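Local coordinates for protein glycoside Hydrolase (Bacteroides plebeius, PDB 5T3B) that belongs to glycoside hydrolase family 50 and probably hydrolyses glycosidic bonds in agarose-type or related polysaccharides, as do other enzymes of that family, at residues Q41-E46 / R415-Q420; V45-K50 / I56-R61; K448-Y453 / S460-M465. All coordinates share one frame; numbering follows the deposited sequence.

Contact 1. Residues Q41-E46 / R415-Q420; sequences QPIIVE and RGFAYQ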
# COMPACT_ATOMS: atom_id res chain seq x y z
N GLN A 41 -11.50 15.66 -20.26
CA GLN A 41 -12.60 16.59 -20.02
C GLN A 41 -13.03 16.51 -18.56
O GLN A 41 -13.50 15.47 -18.13
CB GLN A 41 -13.74 16.28 -20.93
CG GLN A 41 -13.42 16.46 -22.37
CD GLN A 41 -14.66 16.29 -23.18
OE1 GLN A 41 -14.92 15.20 -23.63
NE2 GLN A 41 -15.52 17.35 -23.26
N PRO A 42 -12.81 17.57 -17.79
CA PRO A 42 -12.99 17.46 -16.35
C PRO A 42 -14.44 17.46 -15.91
O PRO A 42 -15.33 18.08 -16.55
CB PRO A 42 -12.26 18.66 -15.79
CG PRO A 42 -12.18 19.64 -16.93
CD PRO A 42 -12.24 18.87 -18.17
N ILE A 43 -14.69 16.73 -14.84
CA ILE A 43 -15.91 16.88 -14.04
C ILE A 43 -15.60 17.46 -12.68
O ILE A 43 -14.44 17.49 -12.25
CB ILE A 43 -16.71 15.53 -13.95
CG1 ILE A 43 -15.94 14.46 -13.20
CG2 ILE A 43 -17.12 15.03 -15.32
CD1 ILE A 43 -16.81 13.33 -12.66
N ILE A 44 -16.65 17.82 -11.97
CA ILE A 44 -16.55 18.27 -10.61
C ILE A 44 -17.06 17.13 -9.67
O ILE A 44 -18.12 16.58 -9.90
CB ILE A 44 -17.37 19.50 -10.34
CG1 ILE A 44 -16.72 20.67 -11.05
CG2 ILE A 44 -17.50 19.79 -8.84
CD1 ILE A 44 -15.27 21.07 -10.67
N VAL A 45 -16.24 16.81 -8.67
CA VAL A 45 -16.64 15.93 -7.59
C VAL A 45 -16.49 16.70 -6.29
O VAL A 45 -15.45 17.33 -6.04
CB VAL A 45 -15.82 14.63 -7.53
CG1 VAL A 45 -16.14 13.84 -6.30
CG2 VAL A 45 -16.04 13.83 -8.79
N GLU A 46 -17.54 16.72 -5.51
CA GLU A 46 -17.48 17.35 -4.20
C GLU A 46 -16.84 16.42 -3.16
O GLU A 46 -17.16 15.25 -3.10
CB GLU A 46 -18.86 17.73 -3.68
CG GLU A 46 -19.59 18.83 -4.46
CD GLU A 46 -20.87 19.16 -3.65
OE1 GLU A 46 -21.81 18.38 -3.78
OE2 GLU A 46 -20.82 20.06 -2.76
N ARG A 415 -17.61 7.83 -5.10
CA ARG A 415 -16.51 7.01 -4.68
C ARG A 415 -15.86 6.36 -5.90
O ARG A 415 -14.62 6.19 -5.96
CB ARG A 415 -16.91 5.95 -3.64
CG ARG A 415 -17.46 6.46 -2.33
CD ARG A 415 -17.90 5.31 -1.46
NE ARG A 415 -16.77 4.67 -0.82
CZ ARG A 415 -16.80 3.41 -0.36
NH1 ARG A 415 -17.79 2.55 -0.60
NH2 ARG A 415 -15.77 2.99 0.35
N GLY A 416 -16.69 5.92 -6.81
CA GLY A 416 -16.19 5.33 -8.06
C GLY A 416 -15.40 6.32 -8.88
O GLY A 416 -14.32 5.99 -9.41
N PHE A 417 -15.93 7.55 -9.02
CA PHE A 417 -15.20 8.59 -9.71
C PHE A 417 -13.85 8.89 -9.05
O PHE A 417 -12.81 9.05 -9.73
CB PHE A 417 -15.99 9.87 -9.82
CG PHE A 417 -17.30 9.80 -10.63
CD1 PHE A 417 -17.56 8.85 -11.57
CD2 PHE A 417 -18.26 10.77 -10.41
CE1 PHE A 417 -18.72 8.83 -12.32
CE2 PHE A 417 -19.43 10.80 -11.16
CZ PHE A 417 -19.67 9.82 -12.10
N ALA A 418 -13.84 8.96 -7.71
CA ALA A 418 -12.59 9.19 -6.99
C ALA A 418 -11.61 8.04 -7.20
O ALA A 418 -10.41 8.27 -7.29
CB ALA A 418 -12.87 9.38 -5.53
N TYR A 419 -12.11 6.80 -7.21
CA TYR A 419 -11.24 5.66 -7.46
C TYR A 419 -10.61 5.80 -8.84
O TYR A 419 -9.39 5.61 -8.99
CB TYR A 419 -12.04 4.34 -7.38
CG TYR A 419 -11.22 3.12 -7.60
CD1 TYR A 419 -11.04 2.58 -8.88
CD2 TYR A 419 -10.68 2.42 -6.56
CE1 TYR A 419 -10.33 1.44 -9.12
CE2 TYR A 419 -9.95 1.26 -6.79
CZ TYR A 419 -9.80 0.75 -8.06
OH TYR A 419 -9.07 -0.42 -8.18
N GLN A 420 -11.42 6.12 -9.86
CA GLN A 420 -10.87 6.30 -11.21
C GLN A 420 -9.85 7.41 -11.24
O GLN A 420 -8.78 7.25 -11.88
CB GLN A 420 -11.95 6.51 -12.26
CG GLN A 420 -12.92 5.37 -12.34
CD GLN A 420 -13.71 5.37 -13.64
OE1 GLN A 420 -13.85 6.41 -14.27
NE2 GLN A 420 -14.20 4.21 -14.02

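Contact 2. Residues V45-K50 / I56-R61; sequences VEYAEK and IEAKTR. With EDO (1,2-ethanediol), chain P.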
# COMPACT_ATOMS: atom_id res chain seq x y z
N VAL A 45 -16.24 16.81 -8.67
CA VAL A 45 -16.64 15.93 -7.59
C VAL A 45 -16.49 16.70 -6.29
O VAL A 45 -15.45 17.33 -6.04
CB VAL A 45 -15.82 14.63 -7.53
CG1 VAL A 45 -16.14 13.84 -6.30
CG2 VAL A 45 -16.04 13.83 -8.79
N GLU A 46 -17.54 16.72 -5.51
CA GLU A 46 -17.48 17.35 -4.20
C GLU A 46 -16.84 16.42 -3.16
O GLU A 46 -17.16 15.25 -3.10
CB GLU A 46 -18.86 17.73 -3.68
CG GLU A 46 -19.59 18.83 -4.46
CD GLU A 46 -20.87 19.16 -3.65
OE1 GLU A 46 -21.81 18.38 -3.78
OE2 GLU A 46 -20.82 20.06 -2.76
N TYR A 47 -15.96 16.95 -2.32
CA TYR A 47 -15.46 16.19 -1.20
C TYR A 47 -15.25 17.01 0.05
O TYR A 47 -15.01 18.21 -0.06
CB TYR A 47 -14.20 15.38 -1.55
CG TYR A 47 -12.90 16.17 -1.59
CD1 TYR A 47 -12.19 16.38 -0.42
CD2 TYR A 47 -12.32 16.57 -2.77
CE1 TYR A 47 -10.96 17.02 -0.45
CE2 TYR A 47 -11.08 17.19 -2.77
CZ TYR A 47 -10.45 17.43 -1.60
OH TYR A 47 -9.20 18.01 -1.64
N ALA A 48 -15.30 16.33 1.19
CA ALA A 48 -15.05 16.95 2.49
C ALA A 48 -13.95 16.18 3.17
O ALA A 48 -13.85 14.96 3.03
CB ALA A 48 -16.31 16.94 3.38
N GLU A 49 -13.15 16.83 4.02
CA GLU A 49 -12.07 16.15 4.68
C GLU A 49 -12.55 15.30 5.83
O GLU A 49 -11.88 14.35 6.22
CB GLU A 49 -11.02 17.19 5.09
CG GLU A 49 -10.35 17.77 3.83
CD GLU A 49 -9.20 18.70 4.13
OE1 GLU A 49 -9.28 19.54 5.04
OE2 GLU A 49 -8.16 18.54 3.46
N LYS A 50 -13.69 15.67 6.42
CA LYS A 50 -14.37 14.96 7.46
C LYS A 50 -15.87 15.19 7.23
O LYS A 50 -16.25 16.15 6.58
CB LYS A 50 -13.97 15.40 8.86
CG LYS A 50 -12.57 14.94 9.29
CD LYS A 50 -12.46 13.43 9.60
CE LYS A 50 -11.05 13.09 9.92
NZ LYS A 50 -10.82 11.69 10.30
N ILE A 56 -15.87 20.84 -0.77
CA ILE A 56 -15.31 21.62 -1.82
C ILE A 56 -15.54 20.97 -3.15
O ILE A 56 -15.71 19.76 -3.21
CB ILE A 56 -13.83 21.90 -1.66
CG1 ILE A 56 -12.99 20.64 -1.75
CG2 ILE A 56 -13.58 22.51 -0.32
CD1 ILE A 56 -11.88 20.69 -2.73
N GLU A 57 -15.39 21.74 -4.23
CA GLU A 57 -15.50 21.22 -5.58
C GLU A 57 -14.14 20.95 -6.16
O GLU A 57 -13.31 21.84 -6.26
CB GLU A 57 -16.19 22.26 -6.47
CG GLU A 57 -17.66 22.49 -6.07
CD GLU A 57 -18.44 23.43 -6.94
OE1 GLU A 57 -17.84 24.19 -7.69
OE2 GLU A 57 -19.67 23.40 -6.85
N ALA A 58 -13.90 19.70 -6.57
CA ALA A 58 -12.64 19.23 -7.07
C ALA A 58 -12.73 18.80 -8.53
O ALA A 58 -13.56 17.95 -8.87
CB ALA A 58 -12.12 18.06 -6.23
N LYS A 59 -11.85 19.37 -9.34
CA LYS A 59 -11.71 18.90 -10.71
C LYS A 59 -11.24 17.48 -10.71
O LYS A 59 -10.25 17.12 -10.02
CB LYS A 59 -10.79 19.77 -11.53
CG LYS A 59 -11.38 21.01 -12.13
CD LYS A 59 -10.32 21.55 -13.15
CE LYS A 59 -10.86 22.67 -13.89
NZ LYS A 59 -9.66 23.22 -14.54
N THR A 60 -11.90 16.64 -11.47
CA THR A 60 -11.64 15.19 -11.42
C THR A 60 -11.60 14.62 -12.84
O THR A 60 -12.40 15.00 -13.71
CB THR A 60 -12.78 14.56 -10.57
OG1 THR A 60 -12.79 15.16 -9.29
CG2 THR A 60 -12.67 13.13 -10.37
N ARG A 61 -10.73 13.64 -13.01
CA ARG A 61 -10.50 12.91 -14.24
C ARG A 61 -11.11 11.54 -14.09
O ARG A 61 -10.65 10.75 -13.25
CB ARG A 61 -8.99 12.82 -14.55
CG ARG A 61 -8.71 12.08 -15.84
CD ARG A 61 -7.26 12.24 -16.28
NE ARG A 61 -6.32 11.61 -15.35
CZ ARG A 61 -5.03 11.41 -15.60
NH1 ARG A 61 -4.53 11.64 -16.80
NH2 ARG A 61 -4.28 10.91 -14.64
C1 EDO P . -5.85 17.96 -11.31
O1 EDO P . -4.97 17.12 -10.53
C2 EDO P . -7.28 17.56 -11.03
O2 EDO P . -8.03 16.86 -12.11

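Contact 3. Residues K448-Y453 / S460-M465; sequences KGMLDY and SLTKYM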
# COMPACT_ATOMS: atom_id res chain seq x y z
N LYS A 448 -15.69 2.66 4.84
CA LYS A 448 -14.35 2.35 4.32
C LYS A 448 -14.36 1.20 3.35
O LYS A 448 -13.37 0.94 2.70
CB LYS A 448 -13.40 2.03 5.48
CG LYS A 448 -13.17 3.14 6.47
CD LYS A 448 -12.36 2.70 7.68
CE LYS A 448 -12.18 3.80 8.67
NZ LYS A 448 -11.70 3.26 10.02
N GLY A 449 -15.47 0.52 3.18
CA GLY A 449 -15.43 -0.74 2.49
C GLY A 449 -15.81 -0.73 1.04
O GLY A 449 -16.56 0.13 0.58
N MET A 450 -15.34 -1.75 0.33
CA MET A 450 -15.91 -2.11 -0.97
C MET A 450 -17.25 -2.86 -0.78
O MET A 450 -18.12 -2.79 -1.66
CB MET A 450 -14.93 -2.98 -1.76
CG MET A 450 -15.28 -3.17 -3.21
SD MET A 450 -14.14 -4.10 -4.23
CE MET A 450 -14.17 -5.70 -3.45
N LEU A 451 -17.40 -3.52 0.38
CA LEU A 451 -18.62 -4.20 0.81
C LEU A 451 -19.08 -3.50 2.10
O LEU A 451 -18.28 -3.03 2.90
CB LEU A 451 -18.42 -5.67 1.09
CG LEU A 451 -18.30 -6.64 -0.04
CD1 LEU A 451 -17.22 -6.32 -1.03
CD2 LEU A 451 -18.15 -8.05 0.51
N ASP A 452 -20.40 -3.49 2.30
CA ASP A 452 -20.94 -3.00 3.53
C ASP A 452 -20.75 -4.01 4.66
O ASP A 452 -20.20 -5.10 4.48
CB ASP A 452 -22.36 -2.53 3.34
CG ASP A 452 -23.41 -3.59 3.27
OD1 ASP A 452 -23.14 -4.76 3.55
OD2 ASP A 452 -24.58 -3.17 2.97
N TYR A 453 -21.18 -3.62 5.87
CA TYR A 453 -20.93 -4.43 7.05
C TYR A 453 -21.69 -5.78 6.99
O TYR A 453 -21.33 -6.69 7.73
CB TYR A 453 -21.34 -3.61 8.28
CG TYR A 453 -20.85 -4.17 9.58
CD1 TYR A 453 -19.52 -4.14 9.91
CD2 TYR A 453 -21.75 -4.71 10.49
CE1 TYR A 453 -19.04 -4.62 11.13
CE2 TYR A 453 -21.30 -5.22 11.68
CZ TYR A 453 -19.95 -5.20 11.99
OH TYR A 453 -19.45 -5.70 13.19
N SER A 460 -22.30 0.33 -7.27
CA SER A 460 -21.94 1.53 -7.99
C SER A 460 -20.46 1.81 -7.96
O SER A 460 -19.90 2.27 -8.96
CB SER A 460 -22.76 2.73 -7.46
OG SER A 460 -24.14 2.70 -7.81
N LEU A 461 -19.82 1.55 -6.82
CA LEU A 461 -18.40 1.65 -6.70
C LEU A 461 -17.70 0.55 -7.53
O LEU A 461 -16.72 0.83 -8.27
CB LEU A 461 -18.01 1.60 -5.25
CG LEU A 461 -16.51 1.50 -4.96
CD1 LEU A 461 -15.72 2.68 -5.55
CD2 LEU A 461 -16.24 1.42 -3.45
N THR A 462 -18.13 -0.69 -7.38
CA THR A 462 -17.43 -1.78 -8.04
C THR A 462 -17.53 -1.67 -9.57
O THR A 462 -16.60 -2.13 -10.28
CB THR A 462 -17.86 -3.13 -7.55
OG1 THR A 462 -19.21 -3.37 -7.86
CG2 THR A 462 -17.59 -3.32 -6.12
N LYS A 463 -18.57 -1.07 -10.10
CA LYS A 463 -18.66 -0.84 -11.54
C LYS A 463 -17.52 0.02 -12.00
O LYS A 463 -16.81 -0.32 -12.98
CB LYS A 463 -20.00 -0.18 -11.85
CG LYS A 463 -20.25 0.17 -13.36
CD LYS A 463 -19.66 1.54 -13.71
CE LYS A 463 -20.08 2.08 -15.06
NZ LYS A 463 -19.60 1.21 -16.14
N TYR A 464 -17.32 1.15 -11.32
CA TYR A 464 -16.23 2.06 -11.74
C TYR A 464 -14.84 1.45 -11.47
O TYR A 464 -13.89 1.71 -12.24
CB TYR A 464 -16.36 3.44 -11.07
CG TYR A 464 -17.59 4.16 -11.58
CD1 TYR A 464 -17.65 4.67 -12.86
CD2 TYR A 464 -18.76 4.23 -10.85
CE1 TYR A 464 -18.77 5.26 -13.35
CE2 TYR A 464 -19.90 4.76 -11.34
CZ TYR A 464 -19.90 5.31 -12.59
OH TYR A 464 -21.06 5.92 -13.09
N MET A 465 -14.72 0.70 -10.37
CA MET A 465 -13.47 -0.01 -10.11
C MET A 465 -13.13 -0.97 -11.23
O MET A 465 -12.00 -1.04 -11.69
CB MET A 465 -13.51 -0.80 -8.80
CG MET A 465 -13.59 0.07 -7.58
SD MET A 465 -13.87 -1.04 -6.14
CE MET A 465 -13.03 -0.20 -4.84

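Contact 1. Residues Q41-E46 / R415-Q420
Strand 39-48 passes helix 412-427 with the CA atoms of Val-45 and Phe-417 as the nearest pair, 7.8 Å apart, a spacing that side chains alone bridge. This is strand-on-helix packing: the N-terminal beta hairpin, strands 39-48 and 56-60, lies against helix 412-427, which precedes strand 432-437 and probably belongs to the helical layer of the (beta/alpha)8 barrel expected for family 50. Alternate residues of the strand, Ile-43 and Val-45, turn the same way and meet Phe-417, which points toward them. Ile-43 comes over a face of the phenyl ring, its long branch at about a right angle to the Phe-417 side chain. That branch starts between the backbone N and the carbonyl carbon (chi1 65°), which carries CD1 of Ile-43 out to 4.1 Å from the Phe-417 ring centroid, a CH-pi contact. Phe-417 has CG anti to its carbonyl carbon (chi1 -63°), which offers that ring face to Ile-43. Its ring also meets Tyr-464 of helix 459-469 edge to face, so the phenyl group is gripped from the hairpin and from a second helix. All three touching residues are buried, and the contact is wholly apolar. Val-45 meets the root of the aromatic side chain obliquely, with CG2 of Val-45 at 4.1 Å from both CB and CD2 of Phe-417.

Contact 2. Residues V45-K50 / I56-R61
Val-45 and Ala-58 face each other as an antiparallel hydrogen-bonded pair and exchange two bonds: Val-45 N gives to Ala-58 O at 2.9 Å, almost straight at 173°, and Ala-58 N returns one to Val-45 O. Two residues on, Tyr-47 and Ile-56 repeat the exchange, with Tyr-47 N bound to Ile-56 O in the carbonyl plane and Ile-56 N bound to Tyr-47 O. Between them Glu-46 and Glu-57 form a non-hydrogen-bonded pair, where a CA-H...O contact puts Glu-46 CA 3.1 Å from Ile-56 O. Ala-58 O takes a second donor, Thr-60 OG1, 2.9 Å away and well above the carbonyl plane. That hydroxyl also accepts from Trp-366 NE1, and it lies 3.5 Å from CB of Val-45. This is a beta hairpin, strands 39-48 and 56-60, with alternating faces: Val-45, Tyr-47, Ile-56 and Ala-58 on one, the two glutamates on the other. Glu-46 is paired with Arg-410 by a salt bridge, which probably eases its nearness to Glu-57. CG of Tyr-47 lies between the backbone N and the carbonyl carbon (chi1 78°), which lays the ring alongside Ile-56, both side chains pointing the same way. Ile-56 CG1 sits over the ring centre, 4.1 Å from the Tyr-47 centroid, while Ala-58 CB meets the edge. With an alanine here, Ile-56 would probably lose the ring face it packs on, and Phe-407 and Trp-366 their stacking partner. Farther along, Lys-59 O accepts a weak bond, 3.1 Å, from O2 of an ethanediol probably from the crystallisation liquor.

Contact 3. Residues K448-Y453 / S460-M465
Met-450, in the loop that precedes helix 459-469, crosses Met-465 of that helix obliquely, and in the conformer described, one of two modelled for Met-450, the two SD atoms are 3.6 Å apart. The other distances from the Met-450 side chain are provisional in the same way. The remaining van der Waals contacts spread along the helix over Leu-461 and Thr-462 and, a turn later, Met-465, all on the side turned to the loop. Met-450 CG, set anti to the backbone N (chi1 -168°), lies at 3.7 Å from CG2 of Thr-462, the two side chains crossing at about a right angle. The methyl CE of Met-465 adds to the same cluster, 4.1 Å from both CG and SD of Met-450. Leu-461 touches backbone instead, its CD2 lying 4.2 Å from Gly-449 O and 4.3 Å from Met-450 CA.

Polar groups are satisfied elsewhere. Thr-462 has OG1 between its backbone N and carbonyl carbon, chi1 65°, a rotation that returns the hydroxyl to the helix, where it bonds to Thr-459 O, and leaves the methyl CG2 facing Met-450. Gly-449 O is taken by Arg-415 NH1 of helix 412-427, and Gly-449 N by Asp-442 OD1.

The loop that follows strand 432-437 thus packs on helix 459-469, the next helix in the chain. Thioether, methyl and methylene groups meet here in a buried place without directional bonds between the segments, which implies that the fit depends on shape and dispersion.

How the contacts relate
Contact 2 is the most polar of the three: backbone bonds zip the hairpin together, partly at the surface. Contacts 1 and 3 are buried and rely on van der Waals packing, side chain on side chain in contact 1 and partly side chain on backbone in contact 3. Contacts 1 and 2 share strand 39-48, including Val-45 and Glu-46, and their centres are 8 Å apart; Thr-60 N also reaches Ile-43 O, 2.8 Å away, so one hairpin serves both. Contact 1 then connects with contact 3 through helix 412-427, whose Gln-420 NE2 probably bonds to Tyr-464 O at 3.1 Å. Contacts 2 and 3 do not touch. Aromatic packing marks contacts 1 and 2, whereas methionine sulfur marks contact 3.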